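Local coordinates for thermophilic dibenzothiophene desulfurization enzyme C (Paenibacillus sp. A11-2, PDB 5XDC), which probably oxidises dibenzothiophene stepwise to its 5-oxide and 5,5-dioxide, using reduced FMN and molecular oxygen, in dibenzothiophene degradation, at residues T56-K61 with Y93-F98; E68-V73 with L318-L323; L246-T251 with Q336-V341. All coordinates share one frame; numbering follows the deposited sequence.

Contact 1 (T56-K61 with Y93-F98)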
loop_
_atom_site.group_PDB
_atom_site.type_symbol
_atom_site.label_atom_id
_atom_site.label_comp_id
_atom_site.label_asym_id
_atom_site.label_seq_id
_atom_site.Cartn_x
_atom_site.Cartn_y
_atom_site.Cartn_z
ATOM N N THR B 56 17.283 -2.436 37.208
ATOM C CA THR B 56 16.605 -1.869 38.363
ATOM C C THR B 56 15.915 -0.543 38.044
ATOM O O THR B 56 15.548 0.186 38.967
ATOM C CB THR B 56 17.595 -1.665 39.518
ATOM O OG1 THR B 56 18.458 -0.563 39.236
ATOM C CG2 THR B 56 18.455 -2.904 39.745
ATOM N N LEU B 57 15.713 -0.226 36.756
ATOM C CA LEU B 57 15.175 1.082 36.371
ATOM C C LEU B 57 13.898 1.440 37.114
ATOM O O LEU B 57 13.705 2.602 37.492
ATOM C CB LEU B 57 14.921 1.136 34.854
ATOM C CG LEU B 57 16.118 1.604 34.022
ATOM C CD1 LEU B 57 15.948 1.267 32.537
ATOM C CD2 LEU B 57 16.311 3.119 34.184
ATOM N N LEU B 58 12.989 0.487 37.297
ATOM C CA LEU B 58 11.670 0.785 37.845
ATOM C C LEU B 58 11.561 0.507 39.340
ATOM O O LEU B 58 10.510 0.787 39.928
ATOM C CB LEU B 58 10.581 -0.002 37.104
ATOM C CG LEU B 58 10.346 0.388 35.642
ATOM C CD1 LEU B 58 9.380 -0.592 34.990
ATOM C CD2 LEU B 58 9.822 1.810 35.522
ATOM N N ILE B 59 12.593 -0.051 39.962
ATOM C CA ILE B 59 12.585 -0.235 41.411
ATOM C C ILE B 59 12.835 1.129 42.046
ATOM O O ILE B 59 13.712 1.872 41.603
ATOM C CB ILE B 59 13.645 -1.263 41.836
ATOM C CG1 ILE B 59 13.278 -2.661 41.318
ATOM C CG2 ILE B 59 13.810 -1.316 43.369
ATOM C CD1 ILE B 59 14.406 -3.672 41.470
ATOM N N SER B 60 12.053 1.467 43.067
ATOM C CA SER B 60 12.196 2.763 43.722
ATOM C C SER B 60 13.593 2.940 44.305
ATOM O O SER B 60 14.277 1.979 44.661
ATOM C CB SER B 60 11.173 2.900 44.839
ATOM O OG SER B 60 11.508 2.010 45.892
ATOM N N LYS B 61 14.009 4.198 44.433
ATOM C CA LYS B 61 15.285 4.475 45.079
ATOM C C LYS B 61 15.291 3.980 46.522
ATOM O O LYS B 61 16.328 3.510 47.007
ATOM C CB LYS B 61 15.595 5.973 45.017
ATOM C CG LYS B 61 15.908 6.458 43.608
ATOM C CD LYS B 61 16.282 7.933 43.585
ATOM C CE LYS B 61 16.642 8.373 42.177
ATOM N NZ LYS B 61 17.118 9.778 42.153
ATOM N N TYR B 93 11.479 -7.828 27.946
ATOM C CA TYR B 93 10.679 -8.840 28.620
ATOM C C TYR B 93 10.957 -8.856 30.115
ATOM O O TYR B 93 10.064 -9.163 30.907
ATOM C CB TYR B 93 10.967 -10.221 28.049
ATOM C CG TYR B 93 10.051 -10.664 26.953
ATOM C CD1 TYR B 93 10.214 -10.200 25.651
ATOM C CD2 TYR B 93 9.046 -11.578 27.203
ATOM C CE1 TYR B 93 9.383 -10.622 24.626
ATOM C CE2 TYR B 93 8.201 -12.019 26.176
ATOM C CZ TYR B 93 8.375 -11.533 24.888
ATOM O OH TYR B 93 7.556 -11.945 23.843
ATOM N N HIS B 94 12.192 -8.560 30.506
ATOM C CA HIS B 94 12.499 -8.402 31.923
ATOM C C HIS B 94 11.544 -7.405 32.572
ATOM O O HIS B 94 11.006 -7.665 33.649
ATOM C CB HIS B 94 13.948 -7.968 32.080
ATOM C CG HIS B 94 14.279 -7.418 33.431
ATOM N ND1 HIS B 94 14.714 -8.208 34.475
ATOM C CD2 HIS B 94 14.265 -6.148 33.898
ATOM C CE1 HIS B 94 14.935 -7.448 35.535
ATOM N NE2 HIS B 94 14.665 -6.194 35.213
ATOM N N PHE B 95 11.290 -6.275 31.909
ATOM C CA PHE B 95 10.368 -5.298 32.484
ATOM C C PHE B 95 8.910 -5.730 32.386
ATOM O O PHE B 95 8.103 -5.348 33.241
ATOM C CB PHE B 95 10.593 -3.927 31.839
ATOM C CG PHE B 95 11.924 -3.343 32.196
ATOM C CD1 PHE B 95 12.163 -2.865 33.474
ATOM C CD2 PHE B 95 12.968 -3.373 31.302
ATOM C CE1 PHE B 95 13.402 -2.368 33.809
ATOM C CE2 PHE B 95 14.205 -2.890 31.633
ATOM C CZ PHE B 95 14.428 -2.382 32.904
ATOM N N SER B 96 8.530 -6.521 31.377
ATOM C CA SER B 96 7.202 -7.124 31.395
ATOM C C SER B 96 7.042 -8.034 32.602
ATOM O O SER B 96 6.029 -7.978 33.308
ATOM C CB SER B 96 6.943 -7.906 30.104
ATOM O OG SER B 96 5.742 -8.647 30.194
ATOM N N ASN B 97 8.052 -8.865 32.867
ATOM C CA ASN B 97 8.016 -9.749 34.024
ATOM C C ASN B 97 7.982 -8.942 35.315
ATOM O O ASN B 97 7.184 -9.227 36.219
ATOM C CB ASN B 97 9.227 -10.681 34.014
ATOM C CG ASN B 97 9.273 -11.587 32.777
ATOM O OD1 ASN B 97 8.239 -11.934 32.215
ATOM N ND2 ASN B 97 10.470 -11.966 32.367
ATOM N N PHE B 98 8.816 -7.912 35.393
ATOM C CA PHE B 98 8.829 -7.044 36.561
ATOM C C PHE B 98 7.477 -6.380 36.770
ATOM O O PHE B 98 6.982 -6.306 37.897
ATOM C CB PHE B 98 9.914 -5.988 36.412
ATOM C CG PHE B 98 9.931 -5.029 37.552
ATOM C CD1 PHE B 98 10.634 -5.335 38.699
ATOM C CD2 PHE B 98 9.185 -3.865 37.512
ATOM C CE1 PHE B 98 10.631 -4.478 39.778
ATOM C CE2 PHE B 98 9.181 -2.999 38.613
ATOM C CZ PHE B 98 9.903 -3.316 39.727
#
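Leu-58 fits its side chain between Phe-95 and Phe-98, two rings that stand one turn apart on helix 85-104. Its branch end does the bridging. Leu-58 CD1 lies 3.9 Å from Phe-95 CD1, and the same methyl is 4.1 Å from CD2 of Phe-98. Leu-58 also touches closer to its backbone, where CB meets CE2 of Phe-98 at 3.6 Å. The neighbours in the loop share the two rings. Leu-57 serves Phe-95, with CB 4.0 Å from CE1 and CD1 near CZ. Ile-59 serves Phe-98, with CG1 3.6 Å from CE1. All four approaches are oblique to the rings.

The two phenylalanines reach the loop with different first torsions. Phe-98 sets CG opposite the backbone N (chi1 177°), and its ring meets Leu-58 and Ile-59. Phe-95 sets CG opposite the carbonyl carbon instead (chi1 -67°), which brings its ring to Leu-57 and Leu-58. His-94 helps to fix the Phe-95 ring: its CD2 sits 3.7 Å above the ring plane, over the centre. The imidazole is held in turn by two hydrogen bonds: ND1 accepts from Leu-124 N, and NE2 is bonded to Leu-55 O.

The loop makes a type I beta turn from Thr-56 to Ile-59, closed by a 3.1 Å bond from Ile-59 N to Thr-56 O. Leu-57 and Leu-58 are its two central residues, which brings their side chains to the helix together. The contact is apolar and mostly buried. Tyr-93, an FMN-binding residue, bonds through OH to Glu-130 and His-385, away from this loop. The arrangement is a type I turn packed on helix 85-104, part of the apolar core of the N-terminal helical domain of the acyl-CoA dehydrogenase fold.

Contact 2 (E68-V73 with L318-L323). With SO4 (sulfate ion), chain K.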
loop_
_atom_site.group_PDB
_atom_site.type_symbol
_atom_site.label_atom_id
_atom_site.label_comp_id
_atom_site.label_asym_id
_atom_site.label_seq_id
_atom_site.Cartn_x
_atom_site.Cartn_y
_atom_site.Cartn_z
ATOM N N GLU B 68 13.344 5.319 38.119
ATOM C CA GLU B 68 13.068 5.907 36.820
ATOM C C GLU B 68 11.645 5.579 36.377
ATOM O O GLU B 68 10.873 4.928 37.084
ATOM C CB GLU B 68 14.106 5.431 35.810
ATOM C CG GLU B 68 15.240 6.388 35.629
ATOM C CD GLU B 68 14.844 7.624 34.815
ATOM O OE1 GLU B 68 13.652 7.763 34.418
ATOM O OE2 GLU B 68 15.738 8.448 34.570
ATOM N N SER B 69 11.286 6.046 35.180
ATOM C CA SER B 69 9.926 5.990 34.681
ATOM C C SER B 69 9.824 5.079 33.461
ATOM O O SER B 69 10.822 4.759 32.810
ATOM C CB SER B 69 9.449 7.389 34.291
ATOM O OG SER B 69 10.209 7.828 33.169
ATOM N N TRP B 70 8.592 4.710 33.144
ATOM C CA TRP B 70 8.347 3.915 31.941
ATOM C C TRP B 70 8.812 4.607 30.664
ATOM O O TRP B 70 9.414 3.928 29.811
ATOM C CB TRP B 70 6.864 3.546 31.881
ATOM C CG TRP B 70 6.522 2.348 32.697
ATOM C CD1 TRP B 70 5.822 2.318 33.870
ATOM C CD2 TRP B 70 6.861 0.989 32.396
ATOM N NE1 TRP B 70 5.699 1.025 34.310
ATOM C CE2 TRP B 70 6.339 0.191 33.431
ATOM C CE3 TRP B 70 7.564 0.375 31.357
ATOM C CZ2 TRP B 70 6.477 -1.191 33.447
ATOM C CZ3 TRP B 70 7.707 -1.004 31.376
ATOM C CH2 TRP B 70 7.179 -1.768 32.420
ATOM N N PRO B 71 8.611 5.917 30.464
ATOM C CA PRO B 71 9.218 6.562 29.284
ATOM C C PRO B 71 10.707 6.273 29.112
ATOM O O PRO B 71 11.162 5.987 27.997
ATOM C CB PRO B 71 8.928 8.053 29.538
ATOM C CG PRO B 71 7.613 8.033 30.227
ATOM C CD PRO B 71 7.668 6.819 31.146
ATOM N N THR B 72 11.485 6.326 30.195
ATOM C CA THR B 72 12.903 6.000 30.120
ATOM C C THR B 72 13.123 4.534 29.751
ATOM O O THR B 72 13.988 4.214 28.926
ATOM C CB THR B 72 13.571 6.323 31.458
ATOM O OG1 THR B 72 13.451 7.735 31.689
ATOM C CG2 THR B 72 15.031 5.941 31.445
ATOM N N VAL B 73 12.386 3.632 30.396
ATOM C CA VAL B 73 12.485 2.207 30.087
ATOM C C VAL B 73 12.207 1.964 28.605
ATOM O O VAL B 73 12.977 1.287 27.916
ATOM C CB VAL B 73 11.515 1.406 30.971
ATOM C CG1 VAL B 73 11.478 -0.053 30.539
ATOM C CG2 VAL B 73 11.905 1.522 32.454
ATOM N N LEU B 318 4.050 8.078 28.242
ATOM C CA LEU B 318 3.726 8.981 29.347
ATOM C C LEU B 318 2.427 8.578 30.033
ATOM O O LEU B 318 2.305 8.673 31.263
ATOM C CB LEU B 318 3.643 10.416 28.825
ATOM C CG LEU B 318 4.977 11.054 28.451
ATOM C CD1 LEU B 318 4.737 12.347 27.681
ATOM C CD2 LEU B 318 5.807 11.309 29.692
ATOM N N ARG B 319 1.453 8.101 29.265
ATOM C CA ARG B 319 0.195 7.669 29.850
ATOM C C ARG B 319 0.365 6.380 30.649
ATOM O O ARG B 319 -0.254 6.212 31.704
ATOM C CB ARG B 319 -0.848 7.495 28.749
ATOM C CG ARG B 319 -2.212 7.116 29.249
ATOM C CD ARG B 319 -2.752 8.112 30.291
ATOM N NE ARG B 319 -4.141 7.814 30.602
ATOM C CZ ARG B 319 -4.875 8.477 31.490
ATOM N NH1 ARG B 319 -4.353 9.483 32.164
ATOM N NH2 ARG B 319 -6.136 8.132 31.697
ATOM N N VAL B 320 1.193 5.453 30.166
ATOM C CA VAL B 320 1.519 4.273 30.968
ATOM C C VAL B 320 2.017 4.702 32.346
ATOM O O VAL B 320 1.598 4.164 33.380
ATOM C CB VAL B 320 2.566 3.402 30.253
ATOM C CG1 VAL B 320 3.126 2.349 31.217
ATOM C CG2 VAL B 320 1.968 2.752 29.008
ATOM N N GLN B 321 2.955 5.649 32.369
ATOM C CA GLN B 321 3.532 6.091 33.637
ATOM C C GLN B 321 2.464 6.708 34.530
ATOM O O GLN B 321 2.424 6.439 35.739
ATOM C CB GLN B 321 4.667 7.079 33.389
ATOM C CG GLN B 321 5.348 7.579 34.662
ATOM C CD GLN B 321 6.049 6.462 35.414
ATOM O OE1 GLN B 321 6.499 5.482 34.817
ATOM N NE2 GLN B 321 6.149 6.603 36.729
ATOM N N GLU B 322 1.579 7.526 33.953
ATOM C CA GLU B 322 0.536 8.160 34.762
ATOM C C GLU B 322 -0.328 7.113 35.456
ATOM O O GLU B 322 -0.592 7.204 36.662
ATOM C CB GLU B 322 -0.320 9.090 33.892
ATOM C CG GLU B 322 -1.483 9.748 34.646
ATOM C CD GLU B 322 -1.048 10.909 35.525
ATOM O OE1 GLU B 322 0.176 11.121 35.674
ATOM O OE2 GLU B 322 -1.935 11.609 36.067
ATOM N N LEU B 323 -0.775 6.098 34.716
ATOM C CA LEU B 323 -1.655 5.103 35.317
ATOM C C LEU B 323 -0.897 4.144 36.228
ATOM O O LEU B 323 -1.481 3.615 37.178
ATOM C CB LEU B 323 -2.401 4.334 34.229
ATOM C CG LEU B 323 -3.359 5.173 33.367
ATOM C CD1 LEU B 323 -4.085 4.294 32.409
ATOM C CD2 LEU B 323 -4.359 5.963 34.219
HETATM S S SO4 K . -7.572 10.685 34.209
HETATM O O1 SO4 K . -8.210 11.939 33.812
HETATM O O2 SO4 K . -6.125 10.805 34.029
HETATM O O3 SO4 K . -7.857 10.413 35.620
HETATM O O4 SO4 K . -8.149 9.613 33.400
#
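Trp-70 and Gln-321 join the start of helix 70-83 to helix 293-324. This is a junction between the N-terminal and C-terminal helical parts of the acyl-CoA dehydrogenase fold. Ser-69 is at the N-cap position, and the backbone NH of the next residue is taken by a side chain from the other helix. Trp-70 N donates to Gln-321 OE1 at 2.8 Å, with a nearly straight N-H...O angle of 178°. The donor stands above the carbonyl plane, 36° out of it. Gln-321 extends CG away from its backbone N and then bends at chi2 (64°), which turns the amide toward the helix start.

The tight part is the indole. Val-320 CG1 lies over one face of Trp-70 in a CH-pi contact, 3.9 Å from the centroid of the five-membered ring. Gln-321 OE1 is at the ring edge near its plane, 3.4 Å from Trp-70 CD1. Trp-324 meets the same indole edge-to-face. Both Trp-70 and Val-320 are buried.

The other side is looser. Leu-318 is exposed, and only its CD2 reaches across, to Pro-71 CG at 3.8 Å. Pro-71 also rests its CD on Gln-321 CB. Gln-321 NE2 is hydrogen-bonded to Glu-325 OE2, one turn further on. Arg-319 points away from helix 70-83 and binds a sulfate, probably from the crystallisation liquor, which Arg-326 and Gln-333 also hold. The edge of the Arg-319 guanidinium grips the anion, with Arg-319 NH1 2.9 Å from sulfate O2 and NH2 3.0 Å from sulfate O4.

Contact 3 (L246-T251 with Q336-V341)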
loop_
_atom_site.group_PDB
_atom_site.type_symbol
_atom_site.label_atom_id
_atom_site.label_comp_id
_atom_site.label_asym_id
_atom_site.label_seq_id
_atom_site.Cartn_x
_atom_site.Cartn_y
_atom_site.Cartn_z
ATOM N N LEU B 246 -3.274 -3.627 33.715
ATOM C CA LEU B 246 -2.335 -2.802 32.962
ATOM C C LEU B 246 -1.176 -3.617 32.412
ATOM O O LEU B 246 -0.459 -3.129 31.536
ATOM C CB LEU B 246 -1.743 -1.678 33.806
ATOM C CG LEU B 246 -2.628 -0.500 34.228
ATOM C CD1 LEU B 246 -1.805 0.439 35.113
ATOM C CD2 LEU B 246 -3.176 0.236 33.007
ATOM N N TRP B 247 -0.974 -4.836 32.910
ATOM C CA TRP B 247 0.156 -5.632 32.451
ATOM C C TRP B 247 0.153 -5.759 30.929
ATOM O O TRP B 247 1.208 -5.644 30.289
ATOM C CB TRP B 247 0.141 -7.021 33.098
ATOM C CG TRP B 247 1.255 -7.862 32.571
ATOM C CD1 TRP B 247 2.539 -7.861 32.992
ATOM C CD2 TRP B 247 1.192 -8.769 31.461
ATOM N NE1 TRP B 247 3.288 -8.734 32.241
ATOM C CE2 TRP B 247 2.479 -9.309 31.295
ATOM C CE3 TRP B 247 0.164 -9.189 30.610
ATOM C CZ2 TRP B 247 2.779 -10.239 30.298
ATOM C CZ3 TRP B 247 0.459 -10.113 29.620
ATOM C CH2 TRP B 247 1.753 -10.627 29.475
ATOM N N THR B 248 -1.028 -5.965 30.335
ATOM C CA THR B 248 -1.077 -6.210 28.892
ATOM C C THR B 248 -0.731 -4.967 28.092
ATOM O O THR B 248 0.154 -5.053 27.227
ATOM C CB THR B 248 -2.445 -6.761 28.494
ATOM O OG1 THR B 248 -2.901 -7.651 29.507
ATOM C CG2 THR B 248 -2.340 -7.511 27.159
ATOM N N PRO B 249 -1.362 -3.801 28.299
ATOM C CA PRO B 249 -0.916 -2.625 27.532
ATOM C C PRO B 249 0.545 -2.300 27.757
ATOM O O PRO B 249 1.241 -1.953 26.797
ATOM C CB PRO B 249 -1.846 -1.498 28.012
ATOM C CG PRO B 249 -2.524 -2.035 29.246
ATOM C CD PRO B 249 -2.570 -3.514 29.095
ATOM N N ILE B 250 1.051 -2.427 28.994
ATOM C CA ILE B 250 2.470 -2.189 29.244
ATOM C C ILE B 250 3.317 -3.087 28.356
ATOM O O ILE B 250 4.291 -2.646 27.734
ATOM C CB ILE B 250 2.803 -2.425 30.728
ATOM C CG1 ILE B 250 2.228 -1.282 31.566
ATOM C CG2 ILE B 250 4.306 -2.543 30.939
ATOM C CD1 ILE B 250 2.278 -1.550 33.065
ATOM N N THR B 251 2.969 -4.366 28.322
ATOM C CA THR B 251 3.779 -5.350 27.617
ATOM C C THR B 251 3.645 -5.185 26.110
ATOM O O THR B 251 4.630 -5.309 25.378
ATOM C CB THR B 251 3.366 -6.749 28.068
ATOM O OG1 THR B 251 3.662 -6.906 29.465
ATOM C CG2 THR B 251 4.116 -7.844 27.286
ATOM N N GLN B 336 -8.924 2.655 27.256
ATOM C CA GLN B 336 -8.371 3.706 26.407
ATOM C C GLN B 336 -6.875 3.524 26.221
ATOM O O GLN B 336 -6.351 3.695 25.116
ATOM C CB GLN B 336 -8.646 5.083 26.998
ATOM C CG GLN B 336 -10.103 5.478 26.949
ATOM C CD GLN B 336 -10.356 6.807 27.627
ATOM O OE1 GLN B 336 -9.415 7.525 27.977
ATOM N NE2 GLN B 336 -11.627 7.144 27.818
ATOM N N LEU B 337 -6.162 3.171 27.292
ATOM C CA LEU B 337 -4.732 2.957 27.151
ATOM C C LEU B 337 -4.454 1.794 26.211
ATOM O O LEU B 337 -3.586 1.891 25.336
ATOM C CB LEU B 337 -4.095 2.709 28.512
ATOM C CG LEU B 337 -2.607 2.381 28.413
ATOM C CD1 LEU B 337 -1.758 3.491 27.827
ATOM C CD2 LEU B 337 -2.061 1.961 29.780
ATOM N N MET B 338 -5.185 0.690 26.367
ATOM C CA MET B 338 -4.956 -0.468 25.510
ATOM C C MET B 338 -5.228 -0.132 24.045
ATOM O O MET B 338 -4.510 -0.587 23.153
ATOM C CB MET B 338 -5.820 -1.641 25.960
ATOM C CG MET B 338 -5.537 -2.938 25.197
ATOM S SD MET B 338 -3.900 -3.631 25.515
ATOM C CE MET B 338 -3.173 -3.561 23.864
ATOM N N VAL B 339 -6.262 0.666 23.778
ATOM C CA VAL B 339 -6.522 1.084 22.400
ATOM C C VAL B 339 -5.356 1.911 21.867
ATOM O O VAL B 339 -4.924 1.733 20.722
ATOM C CB VAL B 339 -7.861 1.845 22.323
ATOM C CG1 VAL B 339 -8.051 2.494 20.956
ATOM C CG2 VAL B 339 -9.001 0.905 22.605
ATOM N N GLN B 340 -4.838 2.843 22.673
ATOM C CA GLN B 340 -3.719 3.666 22.223
ATOM C C GLN B 340 -2.472 2.820 21.976
ATOM O O GLN B 340 -1.728 3.071 21.024
ATOM C CB GLN B 340 -3.411 4.765 23.239
ATOM C CG GLN B 340 -4.437 5.907 23.310
ATOM C CD GLN B 340 -4.526 6.761 22.035
ATOM O OE1 GLN B 340 -3.515 7.252 21.507
ATOM N NE2 GLN B 340 -5.748 6.953 21.546
ATOM N N VAL B 341 -2.220 1.828 22.840
ATOM C CA VAL B 341 -1.079 0.933 22.661
ATOM C C VAL B 341 -1.263 0.085 21.409
ATOM O O VAL B 341 -0.336 -0.076 20.610
ATOM C CB VAL B 341 -0.892 0.047 23.908
ATOM C CG1 VAL B 341 0.098 -1.092 23.637
ATOM C CG2 VAL B 341 -0.415 0.892 25.089
#
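The puckered ring of Pro-249 is at the centre of the contact, met by Met-338 and Leu-337 of helix 331-363. Met-338 SD lies over one face of the Pro-249 ring, nearly equidistant from CA, N, CD and CB. Met-338 SD is 3.7 Å from Pro-249 CA and 3.8 Å from its CD. Leu-337 CD2 comes in at the CB-CG edge, 3.9 Å from Pro-249 CB and close to CG. The flat indole of Trp-247 lies away from this helix. Thr-251 OG1 sits over one of its faces, 3.2 Å above the Trp-247 plane and toward the rim. Tyr-100 packs on the same indole edge-to-face.

Leu-337 CD2 also meets Leu-246 CD2 at 3.8 Å, which extends the contact toward the N-terminal end of segment 246-251. Met-338 bends at chi2 (67°) and again at chi3, and this folded chain places the sulfur over the ring face. Val-341, one turn further on, uses both methyls. Val-341 CG1 is 3.5 Å from Pro-249 O, and CG2 touches that oxygen and Pro-249 CB.

Across the contact the interactions are apolar and buried. Polar groups of 247-251 turn elsewhere: Thr-251 OG1 donates to Trp-247 O within the helix, and Thr-248 OG1 bonds to Ser-411 O near the C terminus. Gln-340 reaches Gln-307 of a second subunit. The segment axes run nearly parallel, 9.1 Å apart at a crossing angle of 22°. Two near-parallel helices pack here in the C-terminal helical bundle of the acyl-CoA dehydrogenase fold.

In the fold
From the N terminus, the chain passes 56-61 and 68-73 before it reaches 93-98, where contact 1 closes a short, largely helical loop. Contact 2 has by then opened, so the two cross. Its long loop spans the beta domain and closes only at 318-323. Contact 3 opens within that span at 246-251 and closes after it at 336-341, so it crosses contact 2. Contacts 1 and 3 follow in series. They still meet, through Ser-96 OG with Thr-251 OG1 and Ser-96 O with Trp-247 NE1. Ile-250 packs on Trp-70 and Val-320. Together the contacts tie the N-terminal helices to the C-terminal bundle.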